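Local coordinates for EGF family domain-containing protein (Toxoplasma gondii, PDB 4Z80) that binds a RON2L1 peptide and, as an apical membrane antigen relative, probably helps form the moving junction through which the parasite invades its host cell, at residues E208-K214 with H238-K244; F408-D412 with T422-K426; C72-K78 with Y268-C274; A94-Y98 with S448-V452. All blocks are in the same frame, centred on the assembly; numbering follows the deposited sequence.

Interaction 1: residues E208-K214 with H238-K244; sequences EYAFHGK and HVTKGMK
E208 and H238 reach for each other from opposite directions. H238 NE2 donates to E208 OE2 over 2.7 Å in a nearly straight bond (169°); the carboxylate sits at the edge of the imidazole, almost coplanar with it, and OE2 offers its syn lone pair. The second oxygen, E208 OE1, forms a salt bridge of 3.2 Å with K241 NZ, which arrives from above the carboxylate plane because the lysine chain bends at chi2 and chi4. Y222 OH makes a further weak bond to OE1. With histidine and lysine both at hand, this buried glutamate is probably kept ionised. A water ties the same corner together, giving protons to E208 OE2 and Y209 O and accepting one from K241 N. A second water bridges A210 O and K244 N. Farther along, M243 N bonds to G213 O at 3.0 Å.

Packing takes over from there. K244 CB rides 3.6 Å above the centroid of the Y209 ring in a CH-pi contact, while G242 O lies at the ring's edge. The extended K244 chain runs on to a salt bridge with D196, and Y209 OH bonds to Q199. M243 lays CG 3.6 Å from H212 CA and leans on L258 of helix 252-262. Overall, the loop after strand 207-208 crosses the continuation of strand 238-239, beside the small antiparallel pair that 238-239 forms with 218-219. Such loop-on-loop packing suits the apical membrane antigen family, whose PAN-type domains carry long excursions from a compact core.

Interaction 2: residues F408-D412 with T422-K426; sequences FVATD and TARGK
F408 brings its ring to G425 by placing CG anti to the backbone N (chi1 178°), which carries CZ to 3.6 Å from G425 N. T411 OG1 stands anti to its carbonyl carbon, a position that leaves the hydroxyl near R424 O. These residues belong to the loop end of an antiparallel hairpin, where residues 411-423 connect strands 405-410 and 424-430, the two inner strands of a four-stranded sheet. Helix 378-387 packs on that sheet, consistent with a PAN domain.

V409 and K426 are a hydrogen-bonded pair: V409 N reaches K426 O at 2.9 Å and 171°, and K426 N returns the bond to V409 O at 2.9 Å. Their side chains share a face of the sheet, where K426 NZ goes on to S374 OG of strand 371-377. The F408 ring, besides meeting G425, rests on A378 and C381 of the helix.

The next pair, A410 with G425, is non-hydrogen-bonded, and its CA atoms come within 4.1 Å. This close approach uses the bare CA of G425, which also makes a CH contact with V409 O at 3.3 Å. One step on, R424 O gathers several partners as the strands separate. T411 N bonds to it at 3.0 Å and an almost linear 177°, with the donor in the carbonyl plane. T411 OG1 may add a weak, unsettled bond. The R424 side chain turns away and uses NH1 to bond N375 O. A water also donates to R424 O while accepting from D412 N, and beside that water A410 CB touches A423 CB at 4.3 Å.

Interaction 3: residues C72-K78 with Y268-C274; sequences CQSSSAK and YKSGGNC
A77 is the small bump here, fitted into a corner between Y268 and C274: its CB lies 3.9 Å from Y268 CZ and the same from C274 CB. The tyrosine hydroxyl pushes past it, so that Y268 OH stands 3.2 Å from A77 CA. The ring itself is a flat wedge within its own loop, with C274 SG over one face and S270 N over the opposite one. Next to this corner the C72–C274 disulfide (chi3 -81°) joins the two loops covalently.

Two beta turns meet at S76 and S270, a type I turn from S74 to A77 and a type II turn from K269 to G272. Where they touch, S76 OG and S270 OG share a hydrogen bond of 2.9 Å, and a water links S76 OG to Y268 OH. The bound RON2L1 peptide borders Y268–S270, and its N9 side chain bonds Y268 N.

Past the turns the backbones run on as a single bridge: K78 N donates to G272 O at 3.0 Å and C274 N to K78 O at 2.9 Å. The straight K78 chain then slants across the N273 amide, CD 3.7 Å from ND2, and a water joins K78 NZ to that ND2.

Interaction 4: residues A94-Y98 with S448-V452; sequences ACPNY and SLSAV
L449 carries the van der Waals packing, one methyl against C95 and the other against the N97 amide. Its CD1 touches C95 CB at 3.6 Å; its CD2 lies 3.5 Å from N97 CG, where the two side chains cross at about a right angle. With CG beside the backbone N (chi1 -71°), the leucine fork reaches across to the other segment. Y98 CB and A451 CB add a looser touch at 4.3 Å.

Direct hydrogen bonding comes down to one backbone link: Y98 N donates to L449 O at 3.0 Å, somewhat bent (144°) and tilted from the carbonyl plane. The contact joins strand 97-98, an outermost strand of the sheet completed by 329-332, 280-283 and 289-291, to the loop leaving strand 443-447, an outermost strand of a second sheet. It therefore spans two sheet units, consistent with the paired PAN-type domains of the apical membrane antigens.

The close approach of two acceptors, Y98 O and S450 O at 3.1 Å, is probably eased by the K322 ammonium: K322 NZ bonds S450 O, S448 O and N97 OD1, and Y98 O weakly. C95, meanwhile, is bound through its SG to C344.

Overall arrangement
Interaction 4 is the buried one, its centre about 10 Å from the centre of the chain, where a leucine and a shared lysine outside the segments join two sheets. The others are only partly buried. Interaction 2 lies farthest out, its centre about 30 Å from that of the chain, and is ordinary strand pairing within one sheet; its centre is about 51 Å from that of interaction 3, across the chain's centre. Interactions 1 and 3 join mostly irregular segments, but 1 relies on charge and water, whereas 3 adds a disulfide and borders the bound peptide. Segments of interactions 3 and 4 alternate in sequence, tying early residues to much later ones, while interaction 2 is local.

Interaction 1: residues E208-K214 with H238-K244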
loop_
_atom_site.group_PDB
_atom_site.type_symbol
_atom_site.label_atom_id
_atom_site.label_comp_id
_atom_site.label_asym_id
_atom_site.label_seq_id
_atom_site.Cartn_x
_atom_site.Cartn_y
_atom_site.Cartn_z
ATOM N N GLU A 208 11.047 -9.856 20.833
ATOM C CA GLU A 208 10.378 -9.953 19.537
ATOM C C GLU A 208 9.826 -8.607 19.084
ATOM O O GLU A 208 9.111 -7.941 19.828
ATOM C CB GLU A 208 9.245 -10.978 19.604
ATOM C CG GLU A 208 8.525 -11.201 18.274
ATOM C CD GLU A 208 7.271 -12.048 18.414
ATOM O OE1 GLU A 208 7.090 -12.688 19.475
ATOM O OE2 GLU A 208 6.467 -12.074 17.458
ATOM N N TYR A 209 10.158 -8.229 17.851
ATOM C CA TYR A 209 9.591 -7.049 17.215
ATOM C C TYR A 209 8.965 -7.480 15.888
ATOM O O TYR A 209 8.310 -8.516 15.834
ATOM C CB TYR A 209 10.663 -5.965 17.027
ATOM C CG TYR A 209 11.188 -5.415 18.337
ATOM C CD1 TYR A 209 10.394 -4.602 19.137
ATOM C CD2 TYR A 209 12.471 -5.711 18.772
ATOM C CE1 TYR A 209 10.864 -4.094 20.333
ATOM C CE2 TYR A 209 12.952 -5.207 19.970
ATOM C CZ TYR A 209 12.143 -4.400 20.742
ATOM O OH TYR A 209 12.605 -3.895 21.935
ATOM N N ALA A 210 9.182 -6.702 14.832
ATOM C CA ALA A 210 8.611 -6.981 13.517
ATOM C C ALA A 210 9.255 -6.053 12.507
ATOM O O ALA A 210 9.725 -4.979 12.876
ATOM C CB ALA A 210 7.117 -6.783 13.530
ATOM N N PHE A 211 9.279 -6.450 11.236
ATOM C CA PHE A 211 9.772 -5.549 10.194
ATOM C C PHE A 211 8.762 -4.442 9.852
ATOM O O PHE A 211 9.130 -3.444 9.234
ATOM C CB PHE A 211 10.115 -6.311 8.913
ATOM C CG PHE A 211 11.315 -7.226 9.022
ATOM C CD1 PHE A 211 12.196 -7.165 10.099
ATOM C CD2 PHE A 211 11.564 -8.153 8.025
ATOM C CE1 PHE A 211 13.295 -8.013 10.158
ATOM C CE2 PHE A 211 12.653 -9.001 8.089
ATOM C CZ PHE A 211 13.517 -8.931 9.155
ATOM N N HIS A 212 7.502 -4.631 10.238
ATOM C CA HIS A 212 6.433 -3.674 9.966
ATOM C C HIS A 212 5.271 -3.938 10.915
ATOM O O HIS A 212 5.160 -5.026 11.479
ATOM C CB HIS A 212 5.967 -3.784 8.514
ATOM C CG HIS A 212 5.317 -5.090 8.197
ATOM N ND1 HIS A 212 3.958 -5.217 8.006
ATOM C CD2 HIS A 212 5.836 -6.333 8.069
ATOM C CE1 HIS A 212 3.670 -6.483 7.753
ATOM N NE2 HIS A 212 4.791 -7.182 7.791
ATOM N N GLY A 213 4.407 -2.941 11.086
ATOM C CA GLY A 213 3.248 -3.064 11.951
ATOM C C GLY A 213 3.527 -2.669 13.383
ATOM O O GLY A 213 4.681 -2.510 13.779
ATOM N N LYS A 214 2.457 -2.511 14.154
ATOM C CA LYS A 214 2.563 -2.108 15.553
ATOM C C LYS A 214 2.075 -3.198 16.503
ATOM O O LYS A 214 1.951 -2.968 17.711
ATOM C CB LYS A 214 1.793 -0.809 15.778
ATOM C CG LYS A 214 2.505 0.390 15.155
ATOM C CD LYS A 214 2.065 1.707 15.747
ATOM C CE LYS A 214 2.995 2.824 15.313
ATOM N NZ LYS A 214 2.691 4.106 15.992
ATOM N N HIS A 238 -0.090 -16.852 15.539
ATOM C CA HIS A 238 0.769 -16.199 16.516
ATOM C C HIS A 238 0.468 -14.706 16.521
ATOM O O HIS A 238 0.318 -14.114 15.453
ATOM C CB HIS A 238 2.236 -16.445 16.168
ATOM C CG HIS A 238 3.192 -15.594 16.941
ATOM N ND1 HIS A 238 3.484 -15.820 18.267
ATOM C CD2 HIS A 238 3.923 -14.515 16.572
ATOM C CE1 HIS A 238 4.353 -14.917 18.684
ATOM N NE2 HIS A 238 4.636 -14.113 17.674
ATOM N N VAL A 239 0.371 -14.087 17.694
ATOM C CA VAL A 239 0.060 -12.661 17.745
ATOM C C VAL A 239 1.335 -11.859 17.530
ATOM O O VAL A 239 2.317 -12.026 18.255
ATOM C CB VAL A 239 -0.592 -12.240 19.073
ATOM C CG1 VAL A 239 -0.927 -10.753 19.059
ATOM C CG2 VAL A 239 -1.850 -13.048 19.322
ATOM N N THR A 240 1.322 -10.990 16.525
ATOM C CA THR A 240 2.515 -10.243 16.166
ATOM C C THR A 240 2.859 -9.165 17.188
ATOM O O THR A 240 2.005 -8.676 17.941
ATOM C CB THR A 240 2.368 -9.560 14.798
ATOM O OG1 THR A 240 1.327 -8.580 14.869
ATOM C CG2 THR A 240 2.041 -10.570 13.710
ATOM N N LYS A 241 4.134 -8.805 17.198
ATOM C CA LYS A 241 4.617 -7.652 17.937
ATOM C C LYS A 241 4.812 -6.487 16.981
ATOM O O LYS A 241 4.640 -6.634 15.771
ATOM C CB LYS A 241 5.931 -7.978 18.639
ATOM C CG LYS A 241 5.834 -9.106 19.645
ATOM C CD LYS A 241 5.052 -8.699 20.880
ATOM C CE LYS A 241 5.220 -9.733 21.982
ATOM N NZ LYS A 241 5.093 -11.126 21.461
ATOM N N GLY A 242 5.180 -5.331 17.522
ATOM C CA GLY A 242 5.394 -4.147 16.709
ATOM C C GLY A 242 6.850 -3.930 16.345
ATOM O O GLY A 242 7.738 -4.577 16.901
ATOM N N MET A 243 7.102 -3.012 15.414
ATOM C CA MET A 243 8.466 -2.595 15.097
ATOM C C MET A 243 9.157 -2.063 16.341
ATOM O O MET A 243 8.519 -1.461 17.199
ATOM C CB MET A 243 8.486 -1.502 14.029
ATOM C CG MET A 243 7.847 -1.880 12.702
ATOM S SD MET A 243 7.766 -0.462 11.592
ATOM C CE MET A 243 9.482 -0.307 11.131
ATOM N N LYS A 244 10.462 -2.271 16.411
ATOM C CA LYS A 244 11.248 -1.708 17.500
ATOM C C LYS A 244 11.177 -0.181 17.464
ATOM O O LYS A 244 11.072 0.461 18.510
ATOM C CB LYS A 244 12.694 -2.181 17.415
ATOM C CG LYS A 244 13.571 -1.716 18.567
ATOM C CD LYS A 244 14.948 -2.344 18.468
ATOM C CE LYS A 244 15.898 -1.821 19.528
ATOM N NZ LYS A 244 17.258 -2.400 19.338
HETATM O O HOH W 1 6.067 -10.175 15.614
HETATM O O HOH W 2 11.781 -3.794 14.131
#

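Interaction 2: residues F408-D412 with T422-K426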
loop_
_atom_site.group_PDB
_atom_site.type_symbol
_atom_site.label_atom_id
_atom_site.label_comp_id
_atom_site.label_asym_id
_atom_site.label_seq_id
_atom_site.Cartn_x
_atom_site.Cartn_y
_atom_site.Cartn_z
ATOM N N PHE A 408 -20.818 17.246 -5.260
ATOM C CA PHE A 408 -22.077 16.880 -4.643
ATOM C C PHE A 408 -22.863 18.138 -4.331
ATOM O O PHE A 408 -22.329 19.067 -3.734
ATOM C CB PHE A 408 -21.846 16.072 -3.375
ATOM C CG PHE A 408 -23.108 15.704 -2.655
ATOM C CD1 PHE A 408 -23.879 14.645 -3.095
ATOM C CD2 PHE A 408 -23.512 16.401 -1.527
ATOM C CE1 PHE A 408 -25.040 14.292 -2.439
ATOM C CE2 PHE A 408 -24.673 16.048 -0.858
ATOM C CZ PHE A 408 -25.437 14.992 -1.312
ATOM N N VAL A 409 -24.119 18.177 -4.764
ATOM C CA VAL A 409 -25.000 19.304 -4.497
ATOM C C VAL A 409 -26.167 18.809 -3.658
ATOM O O VAL A 409 -27.034 18.085 -4.150
ATOM C CB VAL A 409 -25.506 19.947 -5.804
ATOM C CG1 VAL A 409 -26.376 21.179 -5.501
ATOM C CG2 VAL A 409 -24.332 20.319 -6.709
ATOM N N ALA A 410 -26.187 19.193 -2.383
ATOM C CA ALA A 410 -27.249 18.783 -1.475
ATOM C C ALA A 410 -28.541 19.488 -1.834
ATOM O O ALA A 410 -28.532 20.648 -2.256
ATOM C CB ALA A 410 -26.875 19.085 -0.039
ATOM N N THR A 411 -29.651 18.785 -1.664
ATOM C CA THR A 411 -30.953 19.364 -1.954
ATOM C C THR A 411 -31.192 20.606 -1.092
ATOM O O THR A 411 -31.549 21.662 -1.616
ATOM C CB THR A 411 -32.072 18.336 -1.735
ATOM O OG1 THR A 411 -31.862 17.223 -2.617
ATOM C CG2 THR A 411 -33.441 18.949 -2.020
ATOM N N ASP A 412 -30.978 20.487 0.219
ATOM C CA ASP A 412 -31.150 21.627 1.123
ATOM C C ASP A 412 -30.393 21.455 2.441
ATOM O O ASP A 412 -30.969 21.566 3.525
ATOM C CB ASP A 412 -32.637 21.863 1.405
ATOM C CG ASP A 412 -33.338 20.630 1.947
ATOM O OD1 ASP A 412 -32.657 19.725 2.479
ATOM O OD2 ASP A 412 -34.582 20.571 1.844
ATOM N N THR A 422 -25.931 12.991 6.347
ATOM C CA THR A 422 -27.149 12.280 5.946
ATOM C C THR A 422 -27.895 12.958 4.805
ATOM O O THR A 422 -28.882 12.423 4.308
ATOM C CB THR A 422 -28.119 12.128 7.130
ATOM O OG1 THR A 422 -28.388 13.416 7.696
ATOM C CG2 THR A 422 -27.527 11.209 8.193
ATOM N N ALA A 423 -27.425 14.124 4.384
ATOM C CA ALA A 423 -28.079 14.866 3.315
ATOM C C ALA A 423 -28.118 14.066 2.028
ATOM O O ALA A 423 -27.181 13.338 1.721
ATOM C CB ALA A 423 -27.369 16.176 3.073
ATOM N N ARG A 424 -29.209 14.206 1.281
ATOM C CA ARG A 424 -29.272 13.647 -0.058
ATOM C C ARG A 424 -29.215 14.771 -1.083
ATOM O O ARG A 424 -29.503 15.932 -0.781
ATOM C CB ARG A 424 -30.526 12.788 -0.229
ATOM C CG ARG A 424 -30.514 11.552 0.686
ATOM C CD ARG A 424 -31.077 10.306 0.017
ATOM N NE ARG A 424 -30.753 9.105 0.790
ATOM C CZ ARG A 424 -30.081 8.050 0.334
ATOM N NH1 ARG A 424 -29.644 7.992 -0.922
ATOM N NH2 ARG A 424 -29.850 7.031 1.149
ATOM N N GLY A 425 -28.804 14.419 -2.294
ATOM C CA GLY A 425 -28.654 15.381 -3.356
ATOM C C GLY A 425 -28.154 14.719 -4.622
ATOM O O GLY A 425 -28.334 13.518 -4.824
ATOM N N LYS A 426 -27.514 15.518 -5.462
ATOM C CA LYS A 426 -27.089 15.089 -6.779
ATOM C C LYS A 426 -25.569 15.071 -6.884
ATOM O O LYS A 426 -24.912 16.018 -6.454
ATOM C CB LYS A 426 -27.684 16.022 -7.827
ATOM C CG LYS A 426 -27.842 15.413 -9.194
ATOM C CD LYS A 426 -28.737 16.294 -10.046
ATOM C CE LYS A 426 -29.220 15.588 -11.289
ATOM N NZ LYS A 426 -30.710 15.616 -11.346
HETATM O O HOH W 3 -29.984 17.911 1.286
#

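Interaction 3: residues C72-K78 with Y268-C274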
loop_
_atom_site.group_PDB
_atom_site.type_symbol
_atom_site.label_atom_id
_atom_site.label_comp_id
_atom_site.label_asym_id
_atom_site.label_seq_id
_atom_site.Cartn_x
_atom_site.Cartn_y
_atom_site.Cartn_z
ATOM N N CYS A 72 12.694 -10.853 -9.441
ATOM C CA CYS A 72 11.247 -10.914 -9.583
ATOM C C CYS A 72 10.783 -10.630 -11.008
ATOM O O CYS A 72 9.584 -10.639 -11.276
ATOM C CB CYS A 72 10.577 -9.941 -8.607
ATOM S SG CYS A 72 10.898 -10.317 -6.852
ATOM N N GLN A 73 11.725 -10.400 -11.920
ATOM C CA GLN A 73 11.404 -10.287 -13.346
ATOM C C GLN A 73 11.490 -11.635 -14.062
ATOM O O GLN A 73 11.110 -11.751 -15.226
ATOM C CB GLN A 73 12.327 -9.273 -14.032
ATOM C CG GLN A 73 11.919 -7.842 -13.753
ATOM C CD GLN A 73 12.790 -6.784 -14.422
ATOM O OE1 GLN A 73 12.588 -5.593 -14.198
ATOM N NE2 GLN A 73 13.764 -7.206 -15.234
ATOM N N SER A 74 11.984 -12.648 -13.361
ATOM C CA SER A 74 12.105 -13.998 -13.919
ATOM C C SER A 74 10.750 -14.621 -14.225
ATOM O O SER A 74 9.783 -14.419 -13.486
ATOM C CB SER A 74 12.858 -14.905 -12.952
ATOM O OG SER A 74 12.819 -16.255 -13.393
ATOM N N SER A 75 10.690 -15.402 -15.301
ATOM C CA SER A 75 9.456 -16.087 -15.665
ATOM C C SER A 75 9.090 -17.140 -14.625
ATOM O O SER A 75 7.933 -17.554 -14.547
ATOM C CB SER A 75 9.580 -16.732 -17.050
ATOM O OG SER A 75 10.663 -17.645 -17.090
ATOM N N SER A 76 10.063 -17.563 -13.820
ATOM C CA SER A 76 9.812 -18.565 -12.788
ATOM C C SER A 76 9.499 -17.930 -11.435
ATOM O O SER A 76 9.258 -18.634 -10.457
ATOM C CB SER A 76 11.007 -19.510 -12.654
ATOM O OG SER A 76 12.165 -18.812 -12.238
ATOM N N ALA A 77 9.515 -16.601 -11.374
ATOM C CA ALA A 77 9.117 -15.898 -10.160
ATOM C C ALA A 77 7.599 -15.856 -10.074
ATOM O O ALA A 77 6.939 -15.438 -11.022
ATOM C CB ALA A 77 9.685 -14.494 -10.144
ATOM N N LYS A 78 7.046 -16.288 -8.947
ATOM C CA LYS A 78 5.604 -16.205 -8.755
ATOM C C LYS A 78 5.243 -14.843 -8.181
ATOM O O LYS A 78 5.760 -14.441 -7.145
ATOM C CB LYS A 78 5.107 -17.317 -7.837
ATOM C CG LYS A 78 3.603 -17.311 -7.643
ATOM C CD LYS A 78 3.138 -18.509 -6.834
ATOM C CE LYS A 78 1.634 -18.471 -6.620
ATOM N NZ LYS A 78 1.136 -19.689 -5.927
ATOM N N TYR A 268 13.502 -15.404 -1.580
ATOM C CA TYR A 268 13.019 -15.854 -2.875
ATOM C C TYR A 268 13.849 -17.020 -3.391
ATOM O O TYR A 268 15.079 -16.952 -3.433
ATOM C CB TYR A 268 13.040 -14.734 -3.922
ATOM C CG TYR A 268 12.747 -15.294 -5.295
ATOM C CD1 TYR A 268 11.477 -15.765 -5.612
ATOM C CD2 TYR A 268 13.746 -15.411 -6.250
ATOM C CE1 TYR A 268 11.209 -16.309 -6.847
ATOM C CE2 TYR A 268 13.482 -15.960 -7.493
ATOM C CZ TYR A 268 12.210 -16.401 -7.783
ATOM O OH TYR A 268 11.934 -16.950 -9.011
ATOM N N LYS A 269 13.155 -18.080 -3.788
ATOM C CA LYS A 269 13.765 -19.216 -4.469
ATOM C C LYS A 269 12.913 -19.547 -5.684
ATOM O O LYS A 269 11.681 -19.480 -5.617
ATOM C CB LYS A 269 13.879 -20.409 -3.526
ATOM C CG LYS A 269 14.513 -21.637 -4.131
ATOM C CD LYS A 269 14.753 -22.651 -3.031
ATOM C CE LYS A 269 15.440 -23.903 -3.535
ATOM N NZ LYS A 269 15.860 -24.771 -2.399
ATOM N N SER A 270 13.581 -19.890 -6.784
ATOM C CA SER A 270 12.935 -20.110 -8.077
ATOM C C SER A 270 11.656 -20.924 -7.931
ATOM O O SER A 270 11.645 -21.973 -7.290
ATOM C CB SER A 270 13.904 -20.814 -9.036
ATOM O OG SER A 270 13.503 -20.648 -10.384
ATOM N N GLY A 271 10.572 -20.415 -8.507
ATOM C CA GLY A 271 9.284 -21.082 -8.438
ATOM C C GLY A 271 8.397 -20.622 -7.289
ATOM O O GLY A 271 7.201 -20.905 -7.284
ATOM N N GLY A 272 8.978 -19.923 -6.315
ATOM C CA GLY A 272 8.234 -19.460 -5.150
ATOM C C GLY A 272 7.775 -18.024 -5.326
ATOM O O GLY A 272 8.113 -17.387 -6.316
ATOM N N ASN A 273 6.985 -17.521 -4.381
ATOM C CA ASN A 273 6.584 -16.117 -4.405
ATOM C C ASN A 273 7.786 -15.194 -4.291
ATOM O O ASN A 273 8.662 -15.395 -3.450
ATOM C CB ASN A 273 5.588 -15.813 -3.283
ATOM C CG ASN A 273 4.164 -16.168 -3.656
ATOM O OD1 ASN A 273 3.429 -15.360 -4.233
ATOM N ND2 ASN A 273 3.766 -17.377 -3.327
ATOM N N CYS A 274 7.819 -14.200 -5.171
ATOM C CA CYS A 274 8.849 -13.176 -5.181
ATOM C C CYS A 274 8.216 -11.890 -4.675
ATOM O O CYS A 274 7.329 -11.342 -5.327
ATOM C CB CYS A 274 9.418 -12.991 -6.588
ATOM S SG CYS A 274 11.101 -12.329 -6.658
HETATM O O HOH W 4 13.913 -17.365 -10.689
HETATM O O HOH W 5 4.102 -12.624 -5.035
HETATM O O HOH W 6 1.225 -18.500 -3.349
#

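Interaction 4: residues A94-Y98 with S448-V452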
loop_
_atom_site.group_PDB
_atom_site.type_symbol
_atom_site.label_atom_id
_atom_site.label_comp_id
_atom_site.label_asym_id
_atom_site.label_seq_id
_atom_site.Cartn_x
_atom_site.Cartn_y
_atom_site.Cartn_z
ATOM N N ALA A 94 1.431 6.763 -7.867
ATOM C CA ALA A 94 2.295 7.595 -7.025
ATOM C C ALA A 94 1.594 8.343 -5.893
ATOM O O ALA A 94 2.260 8.737 -4.939
ATOM C CB ALA A 94 3.038 8.594 -7.889
ATOM N N CYS A 95 0.286 8.558 -5.991
ATOM C CA CYS A 95 -0.448 9.286 -4.953
ATOM C C CYS A 95 -1.029 8.343 -3.913
ATOM O O CYS A 95 -1.637 7.338 -4.266
ATOM C CB CYS A 95 -1.584 10.112 -5.556
ATOM S SG CYS A 95 -1.035 11.461 -6.621
ATOM N N PRO A 96 -0.885 8.683 -2.622
ATOM C CA PRO A 96 -1.606 7.942 -1.589
ATOM C C PRO A 96 -3.112 7.988 -1.827
ATOM O O PRO A 96 -3.655 9.022 -2.231
ATOM C CB PRO A 96 -1.233 8.674 -0.299
ATOM C CG PRO A 96 0.040 9.363 -0.612
ATOM C CD PRO A 96 -0.037 9.743 -2.045
ATOM N N ASN A 97 -3.775 6.865 -1.580
ATOM C CA ASN A 97 -5.192 6.745 -1.877
ATOM C C ASN A 97 -5.959 6.673 -0.571
ATOM O O ASN A 97 -5.985 5.647 0.094
ATOM C CB ASN A 97 -5.440 5.516 -2.749
ATOM C CG ASN A 97 -6.759 5.574 -3.467
ATOM O OD1 ASN A 97 -7.717 6.172 -2.992
ATOM N ND2 ASN A 97 -6.820 4.940 -4.637
ATOM N N TYR A 98 -6.534 7.804 -0.183
ATOM C CA TYR A 98 -7.152 7.914 1.129
ATOM C C TYR A 98 -8.501 7.206 1.197
ATOM O O TYR A 98 -9.377 7.398 0.341
ATOM C CB TYR A 98 -7.287 9.391 1.518
ATOM C CG TYR A 98 -5.934 10.060 1.657
ATOM C CD1 TYR A 98 -5.177 9.889 2.804
ATOM C CD2 TYR A 98 -5.407 10.843 0.636
ATOM C CE1 TYR A 98 -3.933 10.478 2.936
ATOM C CE2 TYR A 98 -4.165 11.438 0.765
ATOM C CZ TYR A 98 -3.437 11.247 1.917
ATOM O OH TYR A 98 -2.200 11.839 2.038
ATOM N N SER A 448 -11.188 11.079 -6.713
ATOM C CA SER A 448 -11.119 9.630 -6.646
ATOM C C SER A 448 -10.077 9.105 -5.664
ATOM O O SER A 448 -10.083 7.922 -5.336
ATOM C CB SER A 448 -10.845 9.077 -8.045
ATOM O OG SER A 448 -9.683 9.641 -8.610
ATOM N N LEU A 449 -9.185 9.985 -5.209
ATOM C CA LEU A 449 -8.166 9.647 -4.209
ATOM C C LEU A 449 -8.522 10.154 -2.804
ATOM O O LEU A 449 -7.771 9.918 -1.853
ATOM C CB LEU A 449 -6.814 10.219 -4.653
ATOM C CG LEU A 449 -6.163 9.519 -5.853
ATOM C CD1 LEU A 449 -5.106 10.399 -6.469
ATOM C CD2 LEU A 449 -5.560 8.185 -5.443
ATOM N N SER A 450 -9.657 10.837 -2.681
ATOM C CA SER A 450 -10.118 11.390 -1.395
ATOM C C SER A 450 -10.777 10.335 -0.515
ATOM O O SER A 450 -11.380 9.379 -1.013
ATOM C CB SER A 450 -11.141 12.513 -1.612
ATOM O OG SER A 450 -10.702 13.492 -2.528
ATOM N N ALA A 451 -10.700 10.522 0.801
ATOM C CA ALA A 451 -11.600 9.808 1.702
ATOM C C ALA A 451 -13.045 10.261 1.425
ATOM O O ALA A 451 -13.265 11.320 0.823
ATOM C CB ALA A 451 -11.217 10.045 3.151
ATOM N N VAL A 452 -14.022 9.468 1.862
ATOM C CA VAL A 452 -15.418 9.728 1.497
ATOM C C VAL A 452 -16.330 10.131 2.650
ATOM O O VAL A 452 -17.533 10.208 2.468
ATOM C CB VAL A 452 -16.056 8.499 0.788
ATOM C CG1 VAL A 452 -15.253 8.128 -0.445
ATOM C CG2 VAL A 452 -16.183 7.300 1.720
#